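Local coordinates for uncharacterized protein lp_2664 (Lactobacillus plantarum WCFS1, PDB 2PJQ) that is of unknown function but has an all-helical HD-domain fold and may therefore be a metal-dependent phosphohydrolase, at residues V123-D126 against A127-D131; G149-I152 against Y153-A156; N177-E181 against K182-L186; R202-V205 against M206-V210. One frame throughout, in Å; residues are numbered along the deposited sequence.

Contact 1: V123-D126 against A127-D131; sequences VVQD and ADRLD
Successive backbone bonds join 123-126 to 127-131 toward the C-terminal end of helix 119-130. The amides of Ala127, Asp128, Arg129 and Leu130 each donate to the carbonyl four residues earlier. The straightest is Arg129 N to Gln125 O, 2.9 Å with an N-H...O angle of 177°. Asp128 N to Val124 O is 2.8 Å.

The main side-chain contact lies one turn apart, between Gln125 and Arg129. The Gln125 amide lies flat over one face of the guanidinium, with the planes only 11° apart. Gln125 CD sits over the centre of the group, 3.3 Å from Arg129 CZ. Gln125 CG meets Arg129 NE at 3.5 Å, so the stack includes the aliphatic part of the glutamine. Gln125 CG is anti to the backbone N (chi1 173°), and from there the chain crosses the extended arginine at a slant, which lays the amide on the guanidinium. The stack probably limits how far either flat group can turn.

The two carboxylate oxygens of Asp126 take the backbone N-H groups of Asn191 and Thr192, so the buried acid is satisfied from a loop. Asp128 belongs to a sequence pattern like that of HD-domain metal sites, with His34, His63 and Asp64. The side chains converge, but no metal is bound to them here.

The helix is enclosed on several sides. Val123 and Asp126 touch Leu45 of helix 32-49, and Val124 meets Ala59 and Ala60 of helix 53-62. Arg129 packs on Leu189 of helix 186-189.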
loop_
_atom_site.group_PDB
_atom_site.type_symbol
_atom_site.label_atom_id
_atom_site.label_comp_id
_atom_site.label_asym_id
_atom_site.label_seq_id
_atom_site.Cartn_x
_atom_site.Cartn_y
_atom_site.Cartn_z
ATOM N N VAL B 123 -3.937 26.233 -7.141
ATOM C CA VAL B 123 -4.629 25.765 -5.956
ATOM C C VAL B 123 -5.085 24.307 -6.085
ATOM O O VAL B 123 -4.924 23.527 -5.155
ATOM C CB VAL B 123 -5.826 26.671 -5.613
ATOM C CG1 VAL B 123 -6.682 26.022 -4.532
ATOM C CG2 VAL B 123 -5.322 28.010 -5.098
ATOM N N VAL B 124 -5.642 23.925 -7.229
ATOM C CA VAL B 124 -6.082 22.545 -7.394
ATOM C C VAL B 124 -4.842 21.658 -7.241
ATOM O O VAL B 124 -4.814 20.730 -6.429
ATOM C CB VAL B 124 -6.734 22.317 -8.793
ATOM C CG1 VAL B 124 -7.561 21.033 -8.800
ATOM C CG2 VAL B 124 -7.618 23.486 -9.142
ATOM N N GLN B 125 -3.802 21.973 -8.001
ATOM C CA GLN B 125 -2.559 21.212 -7.953
ATOM C C GLN B 125 -2.007 21.048 -6.530
ATOM O O GLN B 125 -1.708 19.930 -6.086
ATOM C CB GLN B 125 -1.511 21.882 -8.840
ATOM C CG GLN B 125 -0.145 21.262 -8.721
ATOM C CD GLN B 125 0.852 21.832 -9.704
ATOM O OE1 GLN B 125 0.816 21.522 -10.897
ATOM N NE2 GLN B 125 1.756 22.674 -9.206
ATOM N N ASP B 126 -1.859 22.160 -5.818
ATOM C CA ASP B 126 -1.345 22.103 -4.456
ATOM C C ASP B 126 -2.229 21.237 -3.577
ATOM O O ASP B 126 -1.754 20.524 -2.703
ATOM C CB ASP B 126 -1.256 23.502 -3.866
ATOM C CG ASP B 126 -0.075 24.273 -4.398
ATOM O OD1 ASP B 126 0.827 23.635 -4.991
ATOM O OD2 ASP B 126 -0.039 25.507 -4.210
ATOM N N ALA B 127 -3.529 21.299 -3.811
ATOM C CA ALA B 127 -4.453 20.508 -3.026
ATOM C C ALA B 127 -4.270 19.028 -3.336
ATOM O O ALA B 127 -4.171 18.194 -2.431
ATOM C CB ALA B 127 -5.870 20.929 -3.326
ATOM N N ASP B 128 -4.206 18.707 -4.623
ATOM C CA ASP B 128 -4.064 17.322 -5.036
ATOM C C ASP B 128 -2.765 16.699 -4.533
ATOM O O ASP B 128 -2.769 15.596 -3.991
ATOM C CB ASP B 128 -4.138 17.218 -6.557
ATOM C CG ASP B 128 -4.629 15.867 -7.013
ATOM O OD1 ASP B 128 -5.809 15.557 -6.744
ATOM O OD2 ASP B 128 -3.848 15.112 -7.630
ATOM N N ARG B 129 -1.651 17.397 -4.717
ATOM C CA ARG B 129 -0.364 16.873 -4.271
ATOM C C ARG B 129 -0.311 16.789 -2.766
ATOM O O ARG B 129 0.224 15.830 -2.208
ATOM C CB ARG B 129 0.780 17.746 -4.788
ATOM C CG ARG B 129 1.008 17.568 -6.279
ATOM C CD ARG B 129 1.914 18.624 -6.876
ATOM N NE ARG B 129 1.959 18.473 -8.324
ATOM C CZ ARG B 129 2.707 19.209 -9.140
ATOM N NH1 ARG B 129 3.493 20.166 -8.652
ATOM N NH2 ARG B 129 2.663 18.985 -10.450
ATOM N N LEU B 130 -0.887 17.788 -2.108
ATOM C CA LEU B 130 -0.896 17.825 -0.651
ATOM C C LEU B 130 -1.456 16.555 -0.034
ATOM O O LEU B 130 -1.195 16.270 1.124
ATOM C CB LEU B 130 -1.688 19.033 -0.160
ATOM C CG LEU B 130 -0.813 20.253 0.092
ATOM C CD1 LEU B 130 -1.672 21.369 0.573
ATOM C CD2 LEU B 130 0.249 19.924 1.140
ATOM N N ASP B 131 -2.224 15.806 -0.826
ATOM C CA ASP B 131 -2.831 14.555 -0.392
ATOM C C ASP B 131 -2.073 13.355 -0.939
ATOM O O ASP B 131 -2.563 12.231 -0.878
ATOM C CB ASP B 131 -4.273 14.473 -0.868
ATOM C CG ASP B 131 -5.090 13.482 -0.057
ATOM O OD1 ASP B 131 -5.250 13.711 1.172
ATOM O OD2 ASP B 131 -5.565 12.471 -0.629
#

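Contact 2: G149-I152 against Y153-A156; sequences GEKI and YDPA
Lys151 NZ donates to Asp154 OD2 at 3.3 Å, and this salt bridge is the main polar link between 149-152 and 153-156. The ammonium meets the oxygen nearly along the C-O axis of the carboxylate. The bond is long, and it lies on the surface of the protein.

The lysine reaches the acid by a bend. Its chain starts extended and turns at chi3 (-59°), which brings CE and NZ round to the carboxylate. Lys151 CD also lies 3.5 Å from Asp154 OD2, and Lys151 CG is 3.7 Å from Tyr153 O. The aliphatic chain therefore runs past the backbone of Tyr153 before the charge is reached. The two side chains cross at a slant.

No regular helix or strand forms here. The segment is part of the loop between helices 134-148 and 165-170. Backbone bonds tie Lys151 to Ala175 and Ile152 to Ile176. The Tyr153 ring packs edge-to-face with Trp217 of helix 204-219. Glu150 O accepts a hydrogen bond from Tyr143 of the second subunit, and Ile152 packs on the same tyrosine.

Replacing Asp154 by alanine is likely to leave the ammonium of Lys151 without its mate here and let the end of the lysine chain swing more freely.

The chemistry implies a modest hold. A single long ion pair at an exposed site is probably weakened by water, so the backbone bonds and the Tyr153 packing are likely to fix the loop more firmly.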
loop_
_atom_site.group_PDB
_atom_site.type_symbol
_atom_site.label_atom_id
_atom_site.label_comp_id
_atom_site.label_asym_id
_atom_site.label_seq_id
_atom_site.Cartn_x
_atom_site.Cartn_y
_atom_site.Cartn_z
ATOM N N GLY B 149 -0.275 -3.968 -9.215
ATOM C CA GLY B 149 0.627 -5.102 -9.305
ATOM C C GLY B 149 2.086 -4.701 -9.467
ATOM O O GLY B 149 2.951 -5.537 -9.714
ATOM N N GLU B 150 2.354 -3.412 -9.317
ATOM C CA GLU B 150 3.691 -2.846 -9.434
ATOM C C GLU B 150 4.646 -3.494 -8.442
ATOM O O GLU B 150 4.225 -4.176 -7.520
ATOM C CB GLU B 150 3.596 -1.358 -9.139
ATOM C CG GLU B 150 4.522 -0.447 -9.896
ATOM C CD GLU B 150 4.290 0.993 -9.493
ATOM O OE1 GLU B 150 4.655 1.343 -8.348
ATOM O OE2 GLU B 150 3.724 1.764 -10.305
ATOM N N LYS B 151 5.937 -3.262 -8.629
ATOM C CA LYS B 151 6.954 -3.808 -7.736
ATOM C C LYS B 151 7.251 -2.805 -6.601
ATOM O O LYS B 151 7.319 -1.592 -6.827
ATOM C CB LYS B 151 8.214 -4.090 -8.546
ATOM C CG LYS B 151 9.249 -4.957 -7.857
ATOM C CD LYS B 151 10.435 -5.180 -8.782
ATOM C CE LYS B 151 10.002 -5.842 -10.087
ATOM N NZ LYS B 151 11.101 -5.838 -11.092
ATOM N N ILE B 152 7.446 -3.298 -5.384
ATOM C CA ILE B 152 7.688 -2.391 -4.270
ATOM C C ILE B 152 9.082 -1.795 -4.230
ATOM O O ILE B 152 9.242 -0.624 -3.903
ATOM C CB ILE B 152 7.438 -3.072 -2.898
ATOM C CG1 ILE B 152 6.085 -3.780 -2.897
ATOM C CG2 ILE B 152 7.434 -2.018 -1.787
ATOM C CD1 ILE B 152 5.835 -4.624 -1.664
ATOM N N TYR B 153 10.084 -2.598 -4.562
ATOM C CA TYR B 153 11.468 -2.148 -4.518
ATOM C C TYR B 153 12.356 -3.126 -5.269
ATOM O O TYR B 153 11.995 -4.286 -5.435
ATOM C CB TYR B 153 11.908 -2.072 -3.062
ATOM C CG TYR B 153 13.331 -1.629 -2.844
ATOM C CD1 TYR B 153 13.758 -0.372 -3.256
ATOM C CD2 TYR B 153 14.235 -2.450 -2.179
ATOM C CE1 TYR B 153 15.048 0.063 -3.007
ATOM C CE2 TYR B 153 15.529 -2.028 -1.922
ATOM C CZ TYR B 153 15.930 -0.766 -2.338
ATOM O OH TYR B 153 17.211 -0.334 -2.069
ATOM N N ASP B 154 13.520 -2.662 -5.715
ATOM C CA ASP B 154 14.463 -3.507 -6.455
ATOM C C ASP B 154 15.814 -2.795 -6.393
ATOM O O ASP B 154 16.121 -1.986 -7.261
ATOM C CB ASP B 154 14.008 -3.635 -7.921
ATOM C CG ASP B 154 14.614 -4.848 -8.643
ATOM O OD1 ASP B 154 15.814 -5.141 -8.449
ATOM O OD2 ASP B 154 13.884 -5.501 -9.427
ATOM N N PRO B 155 16.636 -3.080 -5.368
ATOM C CA PRO B 155 17.943 -2.412 -5.266
ATOM C C PRO B 155 18.695 -2.306 -6.585
ATOM O O PRO B 155 19.498 -1.394 -6.787
ATOM C CB PRO B 155 18.689 -3.248 -4.218
ATOM C CG PRO B 155 17.952 -4.550 -4.187
ATOM C CD PRO B 155 16.520 -4.137 -4.354
ATOM N N ALA B 156 18.409 -3.241 -7.483
ATOM C CA ALA B 156 19.039 -3.289 -8.790
ATOM C C ALA B 156 18.537 -2.124 -9.627
ATOM O O ALA B 156 19.293 -1.502 -10.374
ATOM C CB ALA B 156 18.707 -4.605 -9.466
#

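Contact 3: N177-E181 against K182-L186; sequences NHFYE and KLFKL
Phe179, Tyr180 and Phe184 form an aromatic cluster, the tightly packed side of this contact. Phe179 CB lies over the centre of the Phe184 ring, 3.8 Å from Phe184 CZ. The edge of the Phe179 ring is offset toward the same ring's face. Phe184 in turn points its edge at the face of Tyr180, with planes at 90° and Tyr180 CE1 3.9 Å from Phe184 CE2. On the Phe179 ring, Leu183 CD1 sits over one face in a CH-pi contact.

The backbone widens to a pi-type turn here. Phe184 N donates to Phe179 O at 2.8 Å, five residues back, which probably helps bring the rings together.

The other side is looser. His178 and Lys182 are partly exposed and run side by side, with His178 CE1 3.7 Å from Lys182 CD.

Separately, Lys185, extended beyond CG, donates from NZ to Glu181 O at 2.6 Å from above the carbonyl plane. The Glu181 carboxylate pairs with Arg160.

Phe179 and Leu183 face two helices. Both touch Met206 of helix 204-219, and they meet Leu142 and Ala141 of helix 134-148, respectively. His178 and Lys182 lie against Tyr168 of helix 165-170.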
loop_
_atom_site.group_PDB
_atom_site.type_symbol
_atom_site.label_atom_id
_atom_site.label_comp_id
_atom_site.label_asym_id
_atom_site.label_seq_id
_atom_site.Cartn_x
_atom_site.Cartn_y
_atom_site.Cartn_z
ATOM N N ASN B 177 10.852 3.924 -5.568
ATOM C CA ASN B 177 11.379 4.906 -6.510
ATOM C C ASN B 177 10.442 6.099 -6.736
ATOM O O ASN B 177 10.879 7.189 -7.127
ATOM C CB ASN B 177 11.693 4.247 -7.858
ATOM C CG ASN B 177 12.889 3.299 -7.801
ATOM O OD1 ASN B 177 13.740 3.377 -6.906
ATOM N ND2 ASN B 177 12.967 2.409 -8.779
ATOM N N HIS B 178 9.153 5.895 -6.483
ATOM C CA HIS B 178 8.178 6.955 -6.670
ATOM C C HIS B 178 8.407 8.113 -5.709
ATOM O O HIS B 178 8.183 9.265 -6.065
ATOM C CB HIS B 178 6.756 6.411 -6.518
ATOM C CG HIS B 178 5.722 7.279 -7.159
ATOM N ND1 HIS B 178 5.913 7.861 -8.396
ATOM C CD2 HIS B 178 4.505 7.688 -6.734
ATOM C CE1 HIS B 178 4.859 8.595 -8.701
ATOM N NE2 HIS B 178 3.990 8.508 -7.710
ATOM N N PHE B 179 8.845 7.815 -4.488
ATOM C CA PHE B 179 9.109 8.883 -3.530
ATOM C C PHE B 179 10.276 9.683 -4.082
ATOM O O PHE B 179 10.192 10.895 -4.224
ATOM C CB PHE B 179 9.455 8.328 -2.142
ATOM C CG PHE B 179 8.310 7.648 -1.461
ATOM C CD1 PHE B 179 7.925 6.371 -1.831
ATOM C CD2 PHE B 179 7.576 8.301 -0.495
ATOM C CE1 PHE B 179 6.818 5.752 -1.243
ATOM C CE2 PHE B 179 6.466 7.689 0.096
ATOM C CZ PHE B 179 6.092 6.415 -0.283
ATOM N N TYR B 180 11.355 8.990 -4.421
ATOM C CA TYR B 180 12.533 9.646 -4.966
ATOM C C TYR B 180 12.203 10.388 -6.245
ATOM O O TYR B 180 12.545 11.560 -6.391
ATOM C CB TYR B 180 13.638 8.623 -5.249
ATOM C CG TYR B 180 14.360 8.142 -4.009
ATOM C CD1 TYR B 180 15.033 9.041 -3.184
ATOM C CD2 TYR B 180 14.334 6.790 -3.636
ATOM C CE1 TYR B 180 15.654 8.615 -2.011
ATOM C CE2 TYR B 180 14.955 6.354 -2.462
ATOM C CZ TYR B 180 15.605 7.274 -1.655
ATOM O OH TYR B 180 16.157 6.873 -0.462
ATOM N N GLU B 181 11.532 9.695 -7.159
ATOM C CA GLU B 181 11.155 10.241 -8.463
ATOM C C GLU B 181 10.099 11.342 -8.469
ATOM O O GLU B 181 10.079 12.185 -9.374
ATOM C CB GLU B 181 10.665 9.108 -9.369
ATOM C CG GLU B 181 11.741 8.128 -9.755
ATOM C CD GLU B 181 11.210 6.949 -10.534
ATOM O OE1 GLU B 181 10.317 7.136 -11.389
ATOM O OE2 GLU B 181 11.704 5.827 -10.304
ATOM N N LYS B 182 9.213 11.328 -7.471
ATOM C CA LYS B 182 8.133 12.300 -7.417
ATOM C C LYS B 182 7.820 12.861 -6.039
ATOM O O LYS B 182 8.282 13.941 -5.696
ATOM C CB LYS B 182 6.865 11.688 -8.035
ATOM C CG LYS B 182 5.654 12.626 -8.057
ATOM C CD LYS B 182 4.641 12.261 -9.132
ATOM C CE LYS B 182 3.371 13.077 -8.991
ATOM N NZ LYS B 182 2.367 12.410 -8.095
ATOM N N LEU B 183 7.032 12.129 -5.261
ATOM C CA LEU B 183 6.606 12.544 -3.917
ATOM C C LEU B 183 7.558 13.376 -3.039
ATOM O O LEU B 183 7.104 14.251 -2.298
ATOM C CB LEU B 183 6.160 11.308 -3.139
ATOM C CG LEU B 183 5.220 10.426 -3.964
ATOM C CD1 LEU B 183 4.692 9.269 -3.112
ATOM C CD2 LEU B 183 4.081 11.287 -4.505
ATOM N N PHE B 184 8.862 13.104 -3.105
ATOM C CA PHE B 184 9.839 13.854 -2.310
ATOM C C PHE B 184 10.084 15.267 -2.844
ATOM O O PHE B 184 10.732 16.072 -2.178
ATOM C CB PHE B 184 11.192 13.120 -2.252
ATOM C CG PHE B 184 11.274 12.012 -1.214
ATOM C CD1 PHE B 184 10.281 11.835 -0.250
ATOM C CD2 PHE B 184 12.369 11.148 -1.206
ATOM C CE1 PHE B 184 10.380 10.803 0.704
ATOM C CE2 PHE B 184 12.481 10.118 -0.267
ATOM C CZ PHE B 184 11.488 9.945 0.693
ATOM N N LYS B 185 9.573 15.573 -4.035
ATOM C CA LYS B 185 9.775 16.904 -4.636
ATOM C C LYS B 185 8.549 17.807 -4.569
ATOM O O LYS B 185 8.647 19.019 -4.743
ATOM C CB LYS B 185 10.184 16.788 -6.103
ATOM C CG LYS B 185 11.307 15.831 -6.352
ATOM C CD LYS B 185 11.385 15.506 -7.830
ATOM C CE LYS B 185 12.357 14.366 -8.117
ATOM N NZ LYS B 185 12.094 13.757 -9.476
ATOM N N LEU B 186 7.394 17.221 -4.309
ATOM C CA LEU B 186 6.167 17.993 -4.264
ATOM C C LEU B 186 6.162 19.233 -3.372
ATOM O O LEU B 186 5.770 20.299 -3.827
ATOM C CB LEU B 186 4.994 17.073 -3.902
ATOM C CG LEU B 186 4.828 15.874 -4.839
ATOM C CD1 LEU B 186 3.537 15.149 -4.542
ATOM C CD2 LEU B 186 4.839 16.356 -6.278
#

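Contact 4: R202-V205 against M206-V210; sequences RTAV and MHEFV
Thr203 and His207 stand side by side and point the same way at the first turn of helix 204-219, the C-terminal helix of this all-helical protein. The Thr203 methyl comes to the imidazole at its edge, in the ring plane, with Thr203 CG2 3.4 Å from His207 ND1. Thr203 CG2 is anti to the backbone N, which turns the methyl to the ring and leaves OG1 for a weak bond to Ala199 O.

Thr203 O is gripped twice by the histidine. His207 N donates at 3.0 Å, nearly straight at 170°. His207 ND1 adds a weak bond to the same Thr203 O at 3.4 Å. The ring also stacks on Phe184. Without the imidazole, as with an alanine here, Thr203 O would probably keep only the backbone donor of these two, and Phe184 would lose its stacking partner.

Other side chains spread round the helix. Val205 and Phe209 turn to Ile138 of helix 134-148, and Phe209 also packs on Ile138 of the second subunit. The guanidinium of Arg202 makes a salt bridge to Asp220 of the second subunit, and its NH1 bonds to Leu130 O.

Met206, a selenomethionine in the crystal, packs on Phe179 and Leu183 of helix 175-183. With CG beside the backbone N (chi1 -61°), Met206 SE passes 3.8 Å from Arg202 O.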
loop_
_atom_site.group_PDB
_atom_site.type_symbol
_atom_site.label_atom_id
_atom_site.label_comp_id
_atom_site.label_asym_id
_atom_site.label_seq_id
_atom_site.Cartn_x
_atom_site.Cartn_y
_atom_site.Cartn_z
ATOM N N ARG B 202 4.840 17.155 6.298
ATOM C CA ARG B 202 4.374 15.956 5.646
ATOM C C ARG B 202 5.475 15.266 4.861
ATOM O O ARG B 202 5.205 14.347 4.102
ATOM C CB ARG B 202 3.184 16.302 4.745
ATOM C CG ARG B 202 2.007 16.868 5.524
ATOM C CD ARG B 202 0.756 16.991 4.690
ATOM N NE ARG B 202 -0.410 17.175 5.546
ATOM C CZ ARG B 202 -1.668 17.219 5.113
ATOM N NH1 ARG B 202 -1.928 17.102 3.822
ATOM N NH2 ARG B 202 -2.670 17.344 5.972
ATOM N N THR B 203 6.719 15.692 5.060
ATOM C CA THR B 203 7.845 15.095 4.346
ATOM C C THR B 203 8.678 14.208 5.272
ATOM O O THR B 203 9.204 13.171 4.863
ATOM C CB THR B 203 8.747 16.198 3.757
ATOM O OG1 THR B 203 7.924 17.155 3.094
ATOM C CG2 THR B 203 9.738 15.630 2.726
ATOM N N ALA B 204 8.787 14.623 6.526
ATOM C CA ALA B 204 9.567 13.897 7.505
ATOM C C ALA B 204 9.145 12.437 7.617
ATOM O O ALA B 204 9.978 11.550 7.802
ATOM C CB ALA B 204 9.450 14.582 8.842
ATOM N N VAL B 205 7.846 12.199 7.499
ATOM C CA VAL B 205 7.263 10.862 7.600
ATOM C C VAL B 205 7.593 9.995 6.401
ATOM O O VAL B 205 7.899 8.822 6.531
ATOM C CB VAL B 205 5.729 10.945 7.686
ATOM C CG1 VAL B 205 5.186 9.671 8.313
ATOM C CG2 VAL B 205 5.308 12.204 8.469
HETATM N N MSE B 206 7.492 10.578 5.220
HETATM C CA MSE B 206 7.782 9.846 4.014
HETATM C C MSE B 206 9.242 9.452 4.058
HETATM O O MSE B 206 9.578 8.311 3.739
HETATM C CB MSE B 206 7.497 10.703 2.785
HETATM C CG MSE B 206 6.055 11.150 2.631
HETATM SE SE MSE B 206 5.834 12.178 0.992
HETATM C CE MSE B 206 5.103 10.803 -0.139
ATOM N N HIS B 207 10.109 10.385 4.461
ATOM C CA HIS B 207 11.543 10.086 4.552
ATOM C C HIS B 207 11.868 9.006 5.581
ATOM O O HIS B 207 12.765 8.205 5.361
ATOM C CB HIS B 207 12.371 11.342 4.847
ATOM C CG HIS B 207 12.795 12.077 3.619
ATOM N ND1 HIS B 207 12.089 13.149 3.116
ATOM C CD2 HIS B 207 13.794 11.840 2.741
ATOM C CE1 HIS B 207 12.633 13.536 1.976
ATOM N NE2 HIS B 207 13.668 12.757 1.722
ATOM N N GLU B 208 11.155 8.985 6.702
ATOM C CA GLU B 208 11.376 7.947 7.705
ATOM C C GLU B 208 10.946 6.585 7.143
ATOM O O GLU B 208 11.521 5.543 7.480
ATOM C CB GLU B 208 10.588 8.253 8.983
ATOM C CG GLU B 208 11.372 9.109 9.983
ATOM C CD GLU B 208 10.467 9.973 10.842
ATOM O OE1 GLU B 208 9.616 9.400 11.560
ATOM O OE2 GLU B 208 10.607 11.223 10.794
ATOM N N PHE B 209 9.944 6.610 6.269
ATOM C CA PHE B 209 9.432 5.396 5.660
ATOM C C PHE B 209 10.400 4.814 4.635
ATOM O O PHE B 209 10.743 3.638 4.723
ATOM C CB PHE B 209 8.067 5.655 5.013
ATOM C CG PHE B 209 7.502 4.463 4.306
ATOM C CD1 PHE B 209 7.094 3.340 5.017
ATOM C CD2 PHE B 209 7.418 4.440 2.919
ATOM C CE1 PHE B 209 6.608 2.202 4.350
ATOM C CE2 PHE B 209 6.936 3.307 2.244
ATOM C CZ PHE B 209 6.531 2.187 2.965
ATOM N N VAL B 210 10.836 5.617 3.665
ATOM C CA VAL B 210 11.772 5.137 2.647
ATOM C C VAL B 210 13.108 4.731 3.290
ATOM O O VAL B 210 13.800 3.815 2.824
ATOM C CB VAL B 210 12.028 6.219 1.579
ATOM C CG1 VAL B 210 12.913 5.677 0.454
ATOM C CG2 VAL B 210 10.708 6.694 1.029
#

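In the fold
The four contacts follow one another along the chain. Contact 1 lies deepest, about 6 Å from the chain centre, on helix 119-130 of the HD domain. Contact 2 is the outermost, about 22 Å from that centre, in the loop after helix 134-148. Contacts 3 and 4 have centres about 11 Å apart and touch where helix 175-183 packs on helix 204-219. Contact 1 touches contact 3 through Arg129 and Leu186, and contact 4 where Arg202 NH1 probably bonds to Leu130 O. Contact 2 touches none of the others. Contacts 2 and 4 reach the second subunit. Arg202, just before helix 204-219, thus joins helix 119-130, which holds Asp128 of the HD-type pattern, to the second subunit.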